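Local structure of interferon-inducible and double-stranded-dependent eIF-2kinase (4KMF) at residues A[5-10]-A[40-45]; A[19-24]-A[56-61]. The protein probably phosphorylates the translation initiation factor eIF2alpha as a GCN2-related kinase, and binds Z-DNA through the Zalpha domain described here. One frame throughout, in Å; residues are numbered along the deposited sequence.

Interaction 1: A[5-10]-A[40-45]; sequences QMERKI and LYNLQR. With nucleotides of chain B.
Glu7 meets Asn42 because its CG is placed opposite its own carbonyl carbon (chi1 -66°) and the chain beyond runs extended, carrying the carboxylate from helix 2-17 across to helix 33-45. Asn42 ND2 donates to Glu7 OE2 at 3.2 Å, with an N-H...O angle of 160°. The oxygen is approached nearly along its C-O bond and lies almost in the amide plane, while carboxylate and amide planes are turned about halfway between coplanar and perpendicular. His39 ND1 is the stronger partner of the same OE2, so two bonds from helix 33-45 restrain the carboxylate.

Leu43 slides past Glu7 in the opposite direction, its CD2 lying 3.7 Å from Glu7 OE1 and also against Glu7 CB. Its other methyl, CD1, packs 3.9 Å from Ile10 CG2. That CG2 branch touches a second leucine as well, since Leu40 CD2 lies 3.7 Å from Ile10 CG2. The polar bond thus sits beside a buried patch of three aliphatic side chains.

Tyr41, pointing away from helix 2-17, engages the DNA. Its OH donates to OP1 of DC4 of chain B at 2.7 Å, an oxygen lying in the ring plane, and C8 of DG5 of chain B stands 3.3 Å above the centre of one ring face. This CH-pi contact is the way Zalpha domains read the syn guanine of Z-DNA.

The axes of segments 5-10 and 40-45 run at 87° and pass 10.6 Å apart; helix 2-17 thereby packs across helix 33-45, the recognition helix of the helix-turn-helix formed with helix 22-29, on the side away from the DNA. Leu40 continues the packing onto Ala22 and Ile25 of helix 22-29, and Leu40 and Gln44 also rest on Trp59 of strand 58-61.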
loop_
_atom_site.group_PDB
_atom_site.type_symbol
_atom_site.label_atom_id
_atom_site.label_comp_id
_atom_site.label_asym_id
_atom_site.label_seq_id
_atom_site.Cartn_x
_atom_site.Cartn_y
_atom_site.Cartn_z
ATOM N N GLN A 5 1.214 -11.337 -20.802
ATOM C CA GLN A 5 1.631 -10.448 -21.852
ATOM C C GLN A 5 2.225 -9.132 -21.305
ATOM O O GLN A 5 3.279 -8.689 -21.751
ATOM C CB GLN A 5 0.451 -10.212 -22.804
ATOM C CG GLN A 5 0.740 -9.201 -23.867
ATOM C CD GLN A 5 1.818 -9.642 -24.806
ATOM O OE1 GLN A 5 2.131 -10.836 -24.908
ATOM N NE2 GLN A 5 2.406 -8.675 -25.519
ATOM N N MET A 6 1.598 -8.549 -20.291
ATOM C CA MET A 6 2.181 -7.407 -19.570
ATOM C C MET A 6 3.567 -7.719 -18.973
ATOM O O MET A 6 4.474 -6.886 -19.042
ATOM C CB MET A 6 1.266 -6.971 -18.437
ATOM C CG MET A 6 1.324 -5.510 -18.131
ATOM S SD MET A 6 0.290 -4.590 -19.306
ATOM C CE MET A 6 1.516 -4.196 -20.560
ATOM N N GLU A 7 3.701 -8.897 -18.355
ATOM C CA GLU A 7 4.980 -9.322 -17.803
ATOM C C GLU A 7 6.057 -9.428 -18.875
ATOM O O GLU A 7 7.202 -8.999 -18.657
ATOM C CB GLU A 7 4.814 -10.571 -16.917
ATOM C CG GLU A 7 3.971 -10.198 -15.671
ATOM C CD GLU A 7 3.865 -11.219 -14.554
ATOM O OE1 GLU A 7 4.416 -12.335 -14.667
ATOM O OE2 GLU A 7 3.226 -10.861 -13.525
ATOM N N ARG A 8 5.680 -9.940 -20.048
ATOM C CA ARG A 8 6.589 -10.039 -21.198
ATOM C C ARG A 8 7.088 -8.673 -21.625
ATOM O O ARG A 8 8.294 -8.503 -21.902
ATOM C CB ARG A 8 5.868 -10.701 -22.376
ATOM C CG ARG A 8 5.857 -12.218 -22.362
ATOM C CD ARG A 8 4.905 -12.679 -23.470
ATOM N NE ARG A 8 4.648 -14.121 -23.494
ATOM C CZ ARG A 8 4.107 -14.766 -24.536
ATOM N NH1 ARG A 8 3.762 -14.100 -25.635
ATOM N NH2 ARG A 8 3.916 -16.083 -24.492
ATOM N N LYS A 9 6.177 -7.693 -21.633
ATOM C CA LYS A 9 6.537 -6.324 -21.968
ATOM C C LYS A 9 7.526 -5.714 -20.975
ATOM O O LYS A 9 8.450 -5.016 -21.373
ATOM C CB LYS A 9 5.286 -5.465 -22.087
ATOM C CG LYS A 9 4.425 -5.864 -23.270
ATOM C CD LYS A 9 3.344 -4.836 -23.570
ATOM C CE LYS A 9 2.535 -5.308 -24.759
ATOM N NZ LYS A 9 2.003 -4.238 -25.691
ATOM N N ILE A 10 7.340 -5.993 -19.682
ATOM C CA ILE A 10 8.257 -5.543 -18.629
ATOM C C ILE A 10 9.637 -6.188 -18.810
ATOM O O ILE A 10 10.664 -5.519 -18.717
ATOM C CB ILE A 10 7.647 -5.818 -17.221
ATOM C CG1 ILE A 10 6.444 -4.891 -16.996
ATOM C CG2 ILE A 10 8.670 -5.642 -16.082
ATOM C CD1 ILE A 10 5.434 -5.350 -15.903
ATOM N N LEU A 40 6.322 -6.914 -11.155
ATOM C CA LEU A 40 7.748 -7.103 -10.820
ATOM C C LEU A 40 7.919 -8.159 -9.707
ATOM O O LEU A 40 8.801 -9.011 -9.791
ATOM C CB LEU A 40 8.384 -5.782 -10.375
ATOM C CG LEU A 40 8.665 -4.839 -11.561
ATOM C CD1 LEU A 40 9.072 -3.440 -11.083
ATOM C CD2 LEU A 40 9.683 -5.453 -12.521
ATOM N N TYR A 41 7.079 -8.096 -8.669
ATOM C CA TYR A 41 7.195 -9.069 -7.583
ATOM C C TYR A 41 6.748 -10.471 -8.007
ATOM O O TYR A 41 7.359 -11.445 -7.557
ATOM C CB TYR A 41 6.505 -8.584 -6.291
ATOM C CG TYR A 41 7.328 -7.527 -5.564
ATOM C CD1 TYR A 41 7.152 -6.154 -5.849
ATOM C CD2 TYR A 41 8.287 -7.887 -4.615
ATOM C CE1 TYR A 41 7.912 -5.171 -5.210
ATOM C CE2 TYR A 41 9.065 -6.901 -3.969
ATOM C CZ TYR A 41 8.877 -5.543 -4.287
ATOM O OH TYR A 41 9.657 -4.592 -3.643
ATOM N N ASN A 42 5.746 -10.587 -8.900
ATOM C CA ASN A 42 5.419 -11.915 -9.493
ATOM C C ASN A 42 6.603 -12.429 -10.300
ATOM O O ASN A 42 6.974 -13.599 -10.181
ATOM C CB ASN A 42 4.243 -11.829 -10.483
ATOM C CG ASN A 42 2.914 -11.555 -9.828
ATOM O OD1 ASN A 42 2.717 -11.820 -8.655
ATOM N ND2 ASN A 42 1.964 -11.084 -10.626
ATOM N N LEU A 43 7.209 -11.546 -11.104
ATOM C CA LEU A 43 8.395 -11.898 -11.900
ATOM C C LEU A 43 9.563 -12.299 -11.006
ATOM O O LEU A 43 10.397 -13.094 -11.393
ATOM C CB LEU A 43 8.783 -10.758 -12.848
ATOM C CG LEU A 43 7.908 -10.569 -14.078
ATOM C CD1 LEU A 43 8.252 -9.274 -14.763
ATOM C CD2 LEU A 43 8.104 -11.768 -15.034
ATOM N N GLN A 44 9.642 -11.758 -9.803
ATOM C CA GLN A 44 10.640 -12.200 -8.864
ATOM C C GLN A 44 10.342 -13.590 -8.291
ATOM O O GLN A 44 11.240 -14.437 -8.178
ATOM C CB GLN A 44 10.760 -11.173 -7.755
ATOM C CG GLN A 44 11.906 -11.509 -6.814
ATOM C CD GLN A 44 12.144 -10.434 -5.833
ATOM O OE1 GLN A 44 13.214 -9.828 -5.829
ATOM N NE2 GLN A 44 11.173 -10.196 -4.966
ATOM N N ARG A 45 9.077 -13.847 -7.963
ATOM C CA ARG A 45 8.649 -15.177 -7.550
ATOM C C ARG A 45 8.935 -16.222 -8.621
ATOM O O ARG A 45 9.261 -17.347 -8.301
ATOM C CB ARG A 45 7.160 -15.198 -7.228
ATOM C CG ARG A 45 6.794 -14.531 -5.950
ATOM C CD ARG A 45 5.320 -14.797 -5.603
ATOM N NE ARG A 45 5.207 -15.945 -4.695
ATOM C CZ ARG A 45 4.060 -16.520 -4.308
ATOM N NH1 ARG A 45 2.880 -16.068 -4.726
ATOM N NH2 ARG A 45 4.090 -17.542 -3.467
ATOM P P DG B 5 2.935 -0.450 -4.729
ATOM O OP1 DG B 5 3.893 0.330 -5.519
ATOM O OP2 DG B 5 1.498 -0.051 -4.640
ATOM O "O5'" DG B 5 2.981 -1.982 -5.180
ATOM C "C5'" DG B 5 2.092 -2.930 -4.582
ATOM C "C4'" DG B 5 2.528 -4.290 -5.073
ATOM O "O4'" DG B 5 3.878 -4.603 -4.661
ATOM C "C3'" DG B 5 1.639 -5.386 -4.533
ATOM O "O3'" DG B 5 0.774 -5.691 -5.616
ATOM C "C2'" DG B 5 2.572 -6.556 -4.269
ATOM C "C1'" DG B 5 3.962 -5.965 -4.249
ATOM N N9 DG B 5 4.555 -5.902 -2.907
ATOM C C8 DG B 5 5.788 -6.398 -2.534
ATOM N N7 DG B 5 6.081 -6.175 -1.287
ATOM C C5 DG B 5 4.962 -5.501 -0.779
ATOM C C6 DG B 5 4.738 -4.986 0.528
ATOM O O6 DG B 5 5.524 -5.078 1.489
ATOM N N1 DG B 5 3.491 -4.351 0.667
ATOM C C2 DG B 5 2.580 -4.228 -0.372
ATOM N N2 DG B 5 1.441 -3.578 -0.086
ATOM N N3 DG B 5 2.814 -4.669 -1.644
ATOM C C4 DG B 5 4.004 -5.333 -1.762
ATOM P P DC B 4 8.559 -1.182 -3.308
ATOM O OP1 DC B 4 8.914 -2.118 -4.402
ATOM O OP2 DC B 4 8.199 0.176 -3.699
ATOM O "O5'" DC B 4 7.392 -1.771 -2.409
ATOM C "C5'" DC B 4 6.383 -2.660 -2.958
ATOM C "C4'" DC B 4 5.011 -2.161 -2.490
ATOM O "O4'" DC B 4 4.906 -2.282 -1.048
ATOM C "C3'" DC B 4 4.714 -0.690 -2.778
ATOM O "O3'" DC B 4 3.346 -0.519 -3.178
ATOM C "C2'" DC B 4 4.945 0.005 -1.448
ATOM C "C1'" DC B 4 4.389 -1.061 -0.534
ATOM N N1 DC B 4 4.816 -0.882 0.861
ATOM C C2 DC B 4 4.069 -0.054 1.706
ATOM O O2 DC B 4 3.067 0.508 1.270
ATOM N N3 DC B 4 4.468 0.095 3.001
ATOM C C4 DC B 4 5.582 -0.518 3.435
ATOM N N4 DC B 4 5.923 -0.381 4.706
ATOM C C5 DC B 4 6.359 -1.381 2.587
ATOM C C6 DC B 4 5.954 -1.522 1.317
#

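Interaction 2: A[19-24]-A[56-61]; sequences KSIALT and PPVWDL. With nucleotides of chain B.
Ser20 and Trp59 form an antiparallel hydrogen-bonded pair, the firm part of this contact. Ser20 N donates to Trp59 O at 2.9 Å with an angle of 157°, in the plane of the Trp59 carbonyl; Trp59 N returns the bond to Ser20 O at 2.8 Å and 162°, its donor lying out of the plane of the Ser20 carbonyl. Lys19 CA adds a C-H...O contact to the same Trp59 O at 3.2 Å. Both residues of the pair are buried: Ser20 OG is taken by Gly18 O, and the indole presents its edge to Ser20 O as it heads inward toward helix 33-45.

The opposite sheet face is more exposed. Val58 has CG1 opposite its backbone N (chi1 173°), which splits its methyls between two neighbours: CG1 packs on Lys19 CB at 3.6 Å, and CG2 meets Ile21 CG2 at 3.8 Å. Near the start of helix 22-29 the link passes through water 2, which accepts from Ala22 N at 2.9 Å and donates to Pro57 O at 2.7 Å. At the other end water 1 accepts from Lys19 N and bonds weakly to Asp60 OD1. With an alanine in place of Asp60, water 1 would probably lose its hold on strand 58-61, and Leu61 N its weak bond to OD2.

Pro56, preceded by a cis peptide bond, sets its ring beside the phosphate of DG3 of chain B, while Pro57 CG lies 3.5 Å from O3' of DG3. Such prolines belong to the beta-wing of Zalpha domains. Lys19 NZ and the Asp60 carboxylate are not in contact, so a direct salt bridge plays no part in joining the strands; the chemistry implies that backbone bonds fix the strand pair, water spans its ends, and proline rings touch the DNA by van der Waals contact.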
loop_
_atom_site.group_PDB
_atom_site.type_symbol
_atom_site.label_atom_id
_atom_site.label_comp_id
_atom_site.label_asym_id
_atom_site.label_seq_id
_atom_site.Cartn_x
_atom_site.Cartn_y
_atom_site.Cartn_z
ATOM N N LYS A 19 19.017 -2.119 -15.989
ATOM C CA LYS A 19 18.408 -2.091 -14.668
ATOM C C LYS A 19 17.651 -0.785 -14.418
ATOM O O LYS A 19 18.096 0.284 -14.807
ATOM C CB LYS A 19 19.450 -2.415 -13.598
ATOM C CG LYS A 19 20.509 -1.361 -13.386
ATOM C CD LYS A 19 21.677 -1.928 -12.554
ATOM C CE LYS A 19 22.928 -1.100 -12.752
ATOM N NZ LYS A 19 22.613 0.338 -12.537
ATOM N N SER A 20 16.462 -0.881 -13.832
ATOM C CA SER A 20 15.529 0.243 -13.797
ATOM C C SER A 20 14.732 0.234 -12.502
ATOM O O SER A 20 14.478 -0.827 -11.955
ATOM C CB SER A 20 14.561 0.176 -14.991
ATOM O OG SER A 20 15.272 0.207 -16.240
ATOM N N ILE A 21 14.355 1.407 -12.006
ATOM C CA ILE A 21 13.423 1.462 -10.884
ATOM C C ILE A 21 11.988 1.352 -11.413
ATOM O O ILE A 21 11.745 1.584 -12.603
ATOM C CB ILE A 21 13.640 2.724 -10.004
ATOM C CG1 ILE A 21 13.306 4.002 -10.792
ATOM C CG2 ILE A 21 15.083 2.738 -9.509
ATOM C CD1 ILE A 21 13.045 5.250 -9.906
ATOM N N ALA A 22 11.042 0.979 -10.547
ATOM C CA ALA A 22 9.649 0.789 -10.949
ATOM C C ALA A 22 9.044 2.016 -11.625
ATOM O O ALA A 22 8.283 1.879 -12.565
ATOM C CB ALA A 22 8.785 0.395 -9.750
ATOM N N LEU A 23 9.391 3.209 -11.150
ATOM C CA LEU A 23 8.771 4.430 -11.647
ATOM C C LEU A 23 9.111 4.592 -13.123
ATOM O O LEU A 23 8.261 4.902 -13.925
ATOM C CB LEU A 23 9.211 5.631 -10.811
ATOM C CG LEU A 23 8.320 6.853 -11.006
ATOM C CD1 LEU A 23 7.651 7.189 -9.684
ATOM C CD2 LEU A 23 9.134 8.043 -11.539
ATOM N N THR A 24 10.340 4.305 -13.491
ATOM C CA THR A 24 10.733 4.359 -14.904
ATOM C C THR A 24 10.009 3.348 -15.828
ATOM O O THR A 24 9.569 3.682 -16.928
ATOM C CB THR A 24 12.204 4.141 -14.978
ATOM O OG1 THR A 24 12.827 5.159 -14.191
ATOM C CG2 THR A 24 12.688 4.227 -16.415
ATOM N N PRO A 56 14.780 3.701 -3.789
ATOM C CA PRO A 56 13.895 2.714 -4.413
ATOM C C PRO A 56 14.637 1.480 -4.959
ATOM O O PRO A 56 15.794 1.590 -5.357
ATOM C CB PRO A 56 13.268 3.498 -5.584
ATOM C CG PRO A 56 14.283 4.523 -5.930
ATOM C CD PRO A 56 14.937 4.905 -4.632
ATOM N N PRO A 57 13.981 0.312 -4.961
ATOM C CA PRO A 57 14.631 -0.888 -5.518
ATOM C C PRO A 57 14.907 -0.749 -6.998
ATOM O O PRO A 57 14.090 -0.175 -7.740
ATOM C CB PRO A 57 13.607 -2.008 -5.289
ATOM C CG PRO A 57 12.529 -1.414 -4.360
ATOM C CD PRO A 57 12.603 0.066 -4.487
ATOM N N VAL A 58 16.060 -1.270 -7.406
ATOM C CA VAL A 58 16.469 -1.315 -8.811
ATOM C C VAL A 58 16.245 -2.746 -9.298
ATOM O O VAL A 58 16.618 -3.724 -8.611
ATOM C CB VAL A 58 17.933 -0.866 -8.964
ATOM C CG1 VAL A 58 18.428 -1.081 -10.388
ATOM C CG2 VAL A 58 18.073 0.585 -8.541
ATOM N N TRP A 59 15.588 -2.886 -10.447
ATOM C CA TRP A 59 15.160 -4.206 -10.924
ATOM C C TRP A 59 15.980 -4.568 -12.129
ATOM O O TRP A 59 16.301 -3.686 -12.949
ATOM C CB TRP A 59 13.699 -4.167 -11.325
ATOM C CG TRP A 59 12.799 -3.968 -10.141
ATOM C CD1 TRP A 59 12.346 -2.769 -9.630
ATOM C CD2 TRP A 59 12.243 -4.999 -9.326
ATOM N NE1 TRP A 59 11.554 -3.004 -8.522
ATOM C CE2 TRP A 59 11.469 -4.361 -8.320
ATOM C CE3 TRP A 59 12.329 -6.425 -9.339
ATOM C CZ2 TRP A 59 10.757 -5.097 -7.337
ATOM C CZ3 TRP A 59 11.622 -7.152 -8.377
ATOM C CH2 TRP A 59 10.837 -6.479 -7.388
ATOM N N ASP A 60 16.336 -5.842 -12.240
ATOM C CA ASP A 60 17.005 -6.301 -13.458
ATOM C C ASP A 60 16.699 -7.765 -13.724
ATOM O O ASP A 60 16.087 -8.443 -12.898
ATOM C CB ASP A 60 18.513 -6.098 -13.327
ATOM C CG ASP A 60 19.191 -6.013 -14.656
ATOM O OD1 ASP A 60 20.410 -5.839 -14.633
ATOM O OD2 ASP A 60 18.510 -6.084 -15.719
ATOM N N LEU A 61 17.117 -8.239 -14.897
ATOM C CA LEU A 61 16.885 -9.619 -15.313
ATOM C C LEU A 61 17.767 -10.624 -14.586
ATOM O O LEU A 61 18.948 -10.373 -14.385
ATOM C CB LEU A 61 17.109 -9.746 -16.825
ATOM C CG LEU A 61 16.211 -8.893 -17.718
ATOM C CD1 LEU A 61 16.613 -9.063 -19.128
ATOM C CD2 LEU A 61 14.736 -9.270 -17.573
ATOM P P DG B 3 11.346 4.321 -2.095
ATOM O OP1 DG B 3 12.604 5.083 -2.020
ATOM O OP2 DG B 3 10.619 4.332 -3.394
ATOM O "O5'" DG B 3 11.607 2.797 -1.637
ATOM C "C5'" DG B 3 10.516 1.904 -1.605
ATOM C "C4'" DG B 3 10.896 0.561 -1.004
ATOM O "O4'" DG B 3 11.170 0.720 0.407
ATOM C "C3'" DG B 3 9.699 -0.374 -1.045
ATOM O "O3'" DG B 3 9.763 -1.155 -2.253
ATOM C "C2'" DG B 3 9.820 -1.255 0.194
ATOM C "C1'" DG B 3 10.700 -0.439 1.130
ATOM N N9 DG B 3 10.055 0.120 2.291
ATOM C C8 DG B 3 10.474 0.008 3.591
ATOM N N7 DG B 3 9.706 0.696 4.416
ATOM C C5 DG B 3 8.742 1.296 3.610
ATOM C C6 DG B 3 7.668 2.174 3.937
ATOM O O6 DG B 3 7.307 2.587 5.067
ATOM N N1 DG B 3 6.937 2.545 2.808
ATOM C C2 DG B 3 7.209 2.168 1.515
ATOM N N2 DG B 3 6.377 2.615 0.552
ATOM N N3 DG B 3 8.230 1.362 1.197
ATOM C C4 DG B 3 8.955 0.956 2.284
HETATM O O HOH W 1 21.659 -3.186 -16.518
HETATM O O HOH W 2 11.535 0.552 -7.754
#

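How the interactions relate
Both contacts lie in the single Zalpha domain, on opposite sides of its centre. Interaction 1 is the buried one: it joins two helices mainly through side chains, aliphatic groups flanked by a polar bond. Interaction 2 is only partly buried and joins strand 20-21 to strand 58-61 mainly through backbone bonds and ordered water. They meet at the indole, where Tyr41 and Trp59 pack edge to face with Tyr41 CE1 3.6 Å from Trp59 CZ2; Leu40 CD1 also touches Ala22 CB. Each reaches the same DNA strand differently, the recognition helix with a hydroxyl and an aromatic face, the wing with proline rings, so the indole links the two DNA-contacting elements.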